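Phosphodiesterase (Pseudomonas aeruginosa, PDB 4G75) is a colicin M-like bacteriocin that probably kills related bacteria by hydrolysing a lipid-linked peptidoglycan precursor, with a bound magnesium ion at its metal site. Local coordinates at residues 95-100 with 133-138; 90-95 with 108-113; 179-184 with 220-225. One frame throughout, in Å; residues are numbered along the deposited sequence. Where two conformers were deposited one is given.

Contact 1: residues 95-100 with 133-138; sequences ADYNQF and KIDTFN
Asp96 meets Asn138 across this contact through a nearly straight bond: Asn138 N gives its hydrogen to Asp96 OD2 at 2.9 Å and 171°, on the syn side and 26° out of the carboxylate plane. OD1 is hydrogen-bonded to Thr143 and to a water that also donates to Gln99 OE1 and accepts from Asn138 ND2, so both oxygens are held and the carboxylate's rotation should be restricted. A second water links Asp96 OD2 to Thr136 O. Tyr97 follows, its CG anti to the backbone N (chi1 -168°), which carries the ring out to the loop. Ile134 CA sits over one ring face, 4.1 Å from the Tyr97 centroid, while Thr136 O lies at the ring edge, in plane. Waters join Tyr97 OH to Asp135 OD1 and to Lys133 O. Gln99 CB lies 3.5 Å from Asn138 CG; Gln99 NE2 bonds elsewhere, to Asp104 and Asp4. Phe100 closes the row with a CH-pi contact, Thr136 CG2 standing 3.7 Å from the ring centroid. Phe137 packs its ring on helix 143-153, with Asp96 OD2 at the ring edge. A side-chain-to-main-chain bond and bridging waters thus pack a non-helical loop, itself backbone-bonded to Asn160 of strand 159-160, onto helix 81-102.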
# COMPACT_ATOMS: atom_id res chain seq x y z
N ALA A 95 0.01 -11.17 -2.93
CA ALA A 95 -0.46 -11.32 -1.56
C ALA A 95 -1.51 -10.26 -1.23
O ALA A 95 -2.55 -10.54 -0.63
CB ALA A 95 0.71 -11.22 -0.58
N ASP A 96 -1.24 -9.02 -1.63
CA ASP A 96 -2.19 -7.96 -1.37
C ASP A 96 -3.51 -8.25 -2.07
O ASP A 96 -4.60 -8.08 -1.49
CB ASP A 96 -1.65 -6.60 -1.83
CG ASP A 96 -2.52 -5.46 -1.34
OD1 ASP A 96 -2.45 -5.15 -0.13
OD2 ASP A 96 -3.29 -4.90 -2.15
N TYR A 97 -3.42 -8.69 -3.32
CA TYR A 97 -4.61 -8.95 -4.12
C TYR A 97 -5.38 -10.15 -3.58
O TYR A 97 -6.61 -10.21 -3.69
CB TYR A 97 -4.26 -9.16 -5.59
CG TYR A 97 -5.49 -9.13 -6.47
CD1 TYR A 97 -6.22 -7.96 -6.63
CD2 TYR A 97 -5.94 -10.29 -7.11
CE1 TYR A 97 -7.36 -7.93 -7.42
CE2 TYR A 97 -7.08 -10.26 -7.90
CZ TYR A 97 -7.78 -9.08 -8.05
OH TYR A 97 -8.92 -9.04 -8.82
N ASN A 98 -4.67 -11.11 -3.00
CA ASN A 98 -5.35 -12.24 -2.37
C ASN A 98 -6.23 -11.78 -1.21
O ASN A 98 -7.34 -12.28 -1.01
CB ASN A 98 -4.34 -13.29 -1.88
CG ASN A 98 -3.72 -14.06 -3.04
OD1 ASN A 98 -4.24 -14.04 -4.16
ND2 ASN A 98 -2.61 -14.74 -2.78
N GLN A 99 -5.74 -10.80 -0.46
CA GLN A 99 -6.54 -10.24 0.61
C GLN A 99 -7.78 -9.54 0.08
O GLN A 99 -8.87 -9.71 0.62
CB GLN A 99 -5.73 -9.27 1.48
CG GLN A 99 -4.75 -9.98 2.39
CD GLN A 99 -4.54 -9.23 3.68
OE1 GLN A 99 -3.83 -8.22 3.73
NE2 GLN A 99 -5.16 -9.72 4.75
N PHE A 100 -7.62 -8.74 -0.97
CA PHE A 100 -8.74 -7.97 -1.50
C PHE A 100 -9.78 -8.84 -2.20
O PHE A 100 -10.98 -8.74 -1.95
CB PHE A 100 -8.28 -6.88 -2.48
CG PHE A 100 -9.42 -6.22 -3.22
CD1 PHE A 100 -10.21 -5.28 -2.60
CD2 PHE A 100 -9.73 -6.59 -4.53
CE1 PHE A 100 -11.27 -4.68 -3.26
CE2 PHE A 100 -10.80 -6.00 -5.20
CZ PHE A 100 -11.56 -5.04 -4.56
N LYS A 133 -5.24 -8.74 -14.02
CA LYS A 133 -6.31 -8.95 -13.05
C LYS A 133 -6.03 -8.25 -11.72
O LYS A 133 -6.95 -7.88 -10.99
CB LYS A 133 -6.53 -10.44 -12.80
CG LYS A 133 -7.35 -11.14 -13.87
CD LYS A 133 -7.87 -12.48 -13.38
CE LYS A 133 -9.05 -12.97 -14.21
NZ LYS A 133 -9.83 -14.04 -13.52
N ILE A 134 -4.75 -8.07 -11.40
CA ILE A 134 -4.40 -7.36 -10.17
C ILE A 134 -4.57 -5.85 -10.39
O ILE A 134 -3.66 -5.19 -10.90
CB ILE A 134 -2.97 -7.69 -9.72
CG1 ILE A 134 -2.81 -9.20 -9.56
CG2 ILE A 134 -2.64 -6.98 -8.42
CD1 ILE A 134 -1.38 -9.62 -9.22
N ASP A 135 -5.72 -5.31 -10.00
CA ASP A 135 -6.08 -3.94 -10.37
C ASP A 135 -6.61 -3.08 -9.23
O ASP A 135 -6.96 -1.92 -9.43
CB ASP A 135 -7.08 -3.94 -11.54
CG ASP A 135 -8.42 -4.57 -11.16
OD1 ASP A 135 -8.59 -4.99 -10.00
OD2 ASP A 135 -9.30 -4.64 -12.04
N THR A 136 -6.64 -3.65 -8.03
CA THR A 136 -7.24 -2.98 -6.88
C THR A 136 -6.48 -3.36 -5.62
O THR A 136 -6.15 -4.54 -5.42
CB THR A 136 -8.70 -3.41 -6.71
OG1 THR A 136 -9.40 -3.22 -7.95
CG2 THR A 136 -9.39 -2.58 -5.62
N PHE A 137 -6.18 -2.37 -4.79
CA PHE A 137 -5.45 -2.61 -3.54
C PHE A 137 -6.38 -3.04 -2.41
O PHE A 137 -7.55 -2.62 -2.35
CB PHE A 137 -4.72 -1.34 -3.09
CG PHE A 137 -3.60 -0.91 -4.00
CD1 PHE A 137 -2.46 -1.69 -4.14
CD2 PHE A 137 -3.66 0.30 -4.67
CE1 PHE A 137 -1.42 -1.28 -4.96
CE2 PHE A 137 -2.63 0.71 -5.49
CZ PHE A 137 -1.51 -0.08 -5.63
N ASN A 138 -5.85 -3.83 -1.49
CA ASN A 138 -6.58 -4.20 -0.28
C ASN A 138 -6.72 -3.08 0.76
O ASN A 138 -7.74 -2.99 1.46
CB ASN A 138 -5.93 -5.40 0.39
CG ASN A 138 -6.71 -5.89 1.60
OD1 ASN A 138 -7.86 -6.31 1.47
ND2 ASN A 138 -6.09 -5.82 2.77
O HOH W 1 -2.83 -5.91 2.38
O HOH W 2 -3.77 -5.78 -4.74
O HOH W 3 -10.26 -6.70 -8.74
O HOH W 4 -9.61 -8.16 -11.63

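Contact 2: residues 90-95 with 108-113; sequences FDLPQA and TAMNRA
Ala113 is the bump of this interface: its CB presses into a shallow hollow on helix 81-102, 3.6 Å from Ala95 N and 3.8 Å from Gln94 CG. Gln94 forms one wall because its CG stands anti to the backbone N (chi1 -178°) and the chain then bends, so the methylenes face Ala113 while NE2 bonds to Asn98. The CB of Ala95 forms another wall, 4.1 Å from Ala113 CB. In the reverse sense, the Ala95 methyl rests against the helix 108-113 backbone, Ala95 CB lying 4.2 Å from Met110 CA, and Ala109 CB sits 3.5 Å from Ala95 O. Small residues at these points let the segment axes come within 8.4 Å. They cross at 132°, as two helices consecutive in the chain and steeply crossed, helix 81-102 leading into helix 106-113 after a short connection. Met110, a selenomethionine, fills the hollow beside Ala95: bent at both outer torsions, it sets SE alongside the Ala95 methyl and brings CE to Leu92 CD2 at 3.9 Å. Tyr49 of helix 34-49 packs on both Leu92 and Met110. Beside Ala113 a water bridges the contact, donating to both Asp91 OD1 and Ala113 O. The same carboxylate is gripped further by Tyr118 and Gln114 at OD2 and by His116 at OD1.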
# COMPACT_ATOMS: atom_id res chain seq x y z
N PHE A 90 7.58 -9.66 -7.10
CA PHE A 90 6.54 -10.43 -7.76
C PHE A 90 5.45 -10.86 -6.78
O PHE A 90 4.26 -10.75 -7.08
CB PHE A 90 7.15 -11.66 -8.44
CG PHE A 90 6.18 -12.49 -9.24
CD1 PHE A 90 5.76 -12.09 -10.50
CD2 PHE A 90 5.71 -13.71 -8.75
CE1 PHE A 90 4.88 -12.87 -11.26
CE2 PHE A 90 4.84 -14.49 -9.50
CZ PHE A 90 4.42 -14.07 -10.75
N ASP A 91 5.85 -11.35 -5.61
CA ASP A 91 4.93 -11.98 -4.67
C ASP A 91 4.05 -11.00 -3.90
O ASP A 91 2.87 -11.25 -3.68
CB ASP A 91 5.68 -12.84 -3.67
CG ASP A 91 6.19 -14.14 -4.27
OD1 ASP A 91 5.69 -14.53 -5.35
OD2 ASP A 91 7.10 -14.76 -3.67
N LEU A 92 4.65 -9.89 -3.48
CA LEU A 92 3.94 -8.92 -2.64
C LEU A 92 2.62 -8.40 -3.23
O LEU A 92 1.61 -8.34 -2.53
CB LEU A 92 4.88 -7.79 -2.20
CG LEU A 92 5.85 -8.19 -1.08
CD1 LEU A 92 7.05 -7.25 -1.03
CD2 LEU A 92 5.15 -8.28 0.28
N PRO A 93 2.60 -8.01 -4.52
CA PRO A 93 1.31 -7.54 -5.05
C PRO A 93 0.27 -8.64 -5.11
O PRO A 93 -0.93 -8.36 -5.00
CB PRO A 93 1.65 -7.08 -6.47
CG PRO A 93 3.11 -6.92 -6.51
CD PRO A 93 3.70 -7.84 -5.49
N GLN A 94 0.70 -9.88 -5.30
CA GLN A 94 -0.23 -11.00 -5.35
C GLN A 94 -0.82 -11.27 -3.97
O GLN A 94 -2.00 -11.56 -3.84
CB GLN A 94 0.44 -12.25 -5.92
CG GLN A 94 -0.51 -13.45 -6.05
CD GLN A 94 -1.53 -13.25 -7.16
OE1 GLN A 94 -1.17 -13.07 -8.32
NE2 GLN A 94 -2.81 -13.27 -6.79
N ALA A 95 0.01 -11.17 -2.93
CA ALA A 95 -0.46 -11.32 -1.56
C ALA A 95 -1.51 -10.26 -1.23
O ALA A 95 -2.55 -10.54 -0.63
CB ALA A 95 0.71 -11.22 -0.58
N THR A 108 -2.37 -16.72 5.00
CA THR A 108 -2.91 -17.47 3.87
C THR A 108 -2.65 -16.73 2.55
O THR A 108 -2.29 -17.34 1.55
CB THR A 108 -4.42 -17.72 4.01
OG1 THR A 108 -4.66 -18.52 5.18
CG2 THR A 108 -4.96 -18.44 2.79
N ALA A 109 -2.83 -15.42 2.57
CA ALA A 109 -2.63 -14.62 1.37
C ALA A 109 -1.20 -14.77 0.86
O ALA A 109 -0.98 -14.93 -0.33
CB ALA A 109 -2.95 -13.16 1.66
N MSE A 110 -0.23 -14.74 1.77
CA MSE A 110 1.17 -14.87 1.37
C MSE A 110 1.50 -16.29 0.91
O MSE A 110 2.20 -16.47 -0.08
CB MSE A 110 2.11 -14.44 2.49
CG MSE A 110 3.58 -14.59 2.13
SE MSE A 110 4.10 -13.41 0.66
CE MSE A 110 4.35 -11.81 1.76
N ASN A 111 1.02 -17.29 1.63
CA ASN A 111 1.28 -18.67 1.22
C ASN A 111 0.68 -18.99 -0.14
O ASN A 111 1.29 -19.69 -0.95
CB ASN A 111 0.81 -19.67 2.27
CG ASN A 111 1.67 -19.65 3.51
OD1 ASN A 111 2.85 -19.29 3.45
ND2 ASN A 111 1.10 -20.04 4.65
N ARG A 112 -0.51 -18.46 -0.40
CA ARG A 112 -1.14 -18.63 -1.70
C ARG A 112 -0.29 -17.97 -2.78
O ARG A 112 -0.04 -18.56 -3.83
CB ARG A 112 -2.56 -18.06 -1.70
CG ARG A 112 -3.42 -18.55 -2.87
CD ARG A 112 -4.78 -17.86 -2.94
NE ARG A 112 -5.54 -17.95 -1.69
CZ ARG A 112 -6.20 -19.03 -1.28
NH1 ARG A 112 -6.18 -20.15 -1.99
NH2 ARG A 112 -6.86 -19.00 -0.13
N ALA A 113 0.15 -16.75 -2.51
CA ALA A 113 1.00 -16.02 -3.43
C ALA A 113 2.32 -16.73 -3.71
O ALA A 113 2.87 -16.63 -4.81
CB ALA A 113 1.26 -14.57 -2.92
O HOH W 5 3.06 -14.47 -6.56

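Contact 3: residues 179-184 with 220-225; sequences IGVLTS and GILVKS
The last turns of helix 176-184 lie over strand 213-224, the two short segments 9.7 Å apart at closest axis approach and inclined at 46° in N-to-C direction, with Leu182 CA and Leu222 CA the nearest such pair, 8.0 Å apart. Between the backbones the gap is spanned by side chains. Leu182 and Leu222 meet through their CD1 methyls at 4.0 Å, the two chains crossing at about a right angle. In each leucine CG stands anti to the backbone N, a torsion that carries the branched end into the gap. The other branch of Leu222, CD2, reaches the neighbouring helical residue and lies 4.3 Å from Val181 CG1. Trp230 of strand 229-243 touches both leucines, and Val192 of strand 188-199 touches Val181 and Leu222, so the small apolar patch extends over three adjacent strands. This is helix-on-sheet packing within the colicin M family region: strand 213-224 is hydrogen-bonded antiparallel to 188-199 and to 229-243, and the helix lies against one face of that sheet. Beyond the apolar patch, Lys224 supplies the polar link. Its chain bends at chi3 and delivers NZ to Leu182 O at 2.9 Å, the C=O...N angle being 149° and the donor tilted 22° from the carbonyl plane. Lys224 NZ also bonds to Ser185 O, so one ammonium group ties two carbonyls at the C-terminal end of the helix, where the helix dipole would probably help to draw a positive charge. In that same final turn Gly180 O accepts three bonds, from Thr183 OG1, Ser184 OG and Ser184 N, besides a weak one from Thr183 N; Ser184 OG approaches Gly180 O at 2.9 Å from above the carbonyl plane.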
# COMPACT_ATOMS: atom_id res chain seq x y z
N ILE A 179 -16.56 25.27 6.95
CA ILE A 179 -16.96 26.32 7.87
C ILE A 179 -17.25 27.60 7.09
O ILE A 179 -18.24 28.28 7.34
CB ILE A 179 -15.91 26.59 8.97
CG1 ILE A 179 -15.67 25.32 9.79
CG2 ILE A 179 -16.34 27.75 9.87
CD1 ILE A 179 -14.45 25.40 10.70
N GLY A 180 -16.39 27.91 6.12
CA GLY A 180 -16.59 29.07 5.27
C GLY A 180 -17.89 29.00 4.49
O GLY A 180 -18.64 29.97 4.41
N VAL A 181 -18.15 27.84 3.89
CA VAL A 181 -19.37 27.63 3.12
C VAL A 181 -20.60 27.75 4.02
O VAL A 181 -21.62 28.32 3.63
CB VAL A 181 -19.38 26.26 2.41
CG1 VAL A 181 -20.77 25.91 1.92
CG2 VAL A 181 -18.39 26.26 1.25
N LEU A 182 -20.49 27.21 5.23
CA LEU A 182 -21.59 27.23 6.17
C LEU A 182 -21.99 28.65 6.55
O LEU A 182 -23.17 28.96 6.73
CB LEU A 182 -21.22 26.43 7.43
CG LEU A 182 -22.30 26.30 8.50
CD1 LEU A 182 -23.59 25.77 7.90
CD2 LEU A 182 -21.81 25.39 9.61
N THR A 183 -20.99 29.52 6.68
CA THR A 183 -21.24 30.91 7.06
C THR A 183 -21.62 31.79 5.88
O THR A 183 -22.40 32.73 6.02
CB THR A 183 -20.01 31.53 7.76
OG1 THR A 183 -18.89 31.54 6.86
CG2 THR A 183 -19.63 30.73 9.00
N SER A 184 -21.06 31.49 4.71
CA SER A 184 -21.22 32.36 3.55
C SER A 184 -22.39 31.97 2.65
O SER A 184 -22.72 32.70 1.71
CB SER A 184 -19.93 32.39 2.72
OG SER A 184 -19.76 31.18 2.00
N GLY A 220 -22.69 18.01 -2.05
CA GLY A 220 -23.97 17.73 -1.46
C GLY A 220 -24.88 18.94 -1.39
O GLY A 220 -24.69 19.93 -2.09
N ILE A 221 -25.87 18.84 -0.52
CA ILE A 221 -26.86 19.90 -0.39
C ILE A 221 -26.85 20.41 1.04
O ILE A 221 -26.98 19.65 1.98
CB ILE A 221 -28.26 19.38 -0.71
CG1 ILE A 221 -28.32 18.89 -2.16
CG2 ILE A 221 -29.29 20.47 -0.46
CD1 ILE A 221 -29.69 18.42 -2.58
N LEU A 222 -26.66 21.72 1.18
CA LEU A 222 -26.73 22.37 2.48
C LEU A 222 -28.08 23.06 2.62
O LEU A 222 -28.55 23.70 1.69
CB LEU A 222 -25.62 23.42 2.58
CG LEU A 222 -25.66 24.35 3.79
CD1 LEU A 222 -25.34 23.58 5.06
CD2 LEU A 222 -24.68 25.50 3.60
N VAL A 223 -28.70 22.92 3.79
CA VAL A 223 -29.87 23.72 4.11
C VAL A 223 -29.59 24.56 5.35
O VAL A 223 -29.20 24.03 6.39
CB VAL A 223 -31.12 22.84 4.37
CG1 VAL A 223 -32.30 23.71 4.82
CG2 VAL A 223 -31.48 22.07 3.10
N LYS A 224 -29.76 25.88 5.22
CA LYS A 224 -29.72 26.77 6.37
C LYS A 224 -31.12 27.29 6.66
O LYS A 224 -31.73 27.94 5.82
CB LYS A 224 -28.75 27.93 6.13
CG LYS A 224 -27.30 27.49 5.99
CD LYS A 224 -26.42 28.64 5.54
CE LYS A 224 -26.30 29.69 6.63
NZ LYS A 224 -25.33 30.76 6.23
N SER A 225 -31.62 27.00 7.85
CA SER A 225 -32.98 27.39 8.22
C SER A 225 -33.01 28.70 8.99
O SER A 225 -32.03 29.09 9.62
CB SER A 225 -33.64 26.30 9.06
OG SER A 225 -33.75 25.11 8.30

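Contacts 1 and 2 adjoin, their centres 9 Å apart: both use helix 81-102 and share Ala95. Asn98 passes from 95-100 to the helix of contact 2, Asn98 ND2 lying 2.9 Å from Ala109 O in a probable hydrogen bond, while Ile134 CD1 packs 3.6 Å from Gln94 OE1. Contact 3 stands apart, its centre about 39 Å from that of contact 1 and 47 Å from that of contact 2, on the opposite side of the chain's centre from contact 2. Contact 1 lies near the metal site of Val211, Glu213 and Asp241 but does not bind the magnesium ion: the Phe137 side chain is about 12 Å from it and about 6 Å from that of Val211.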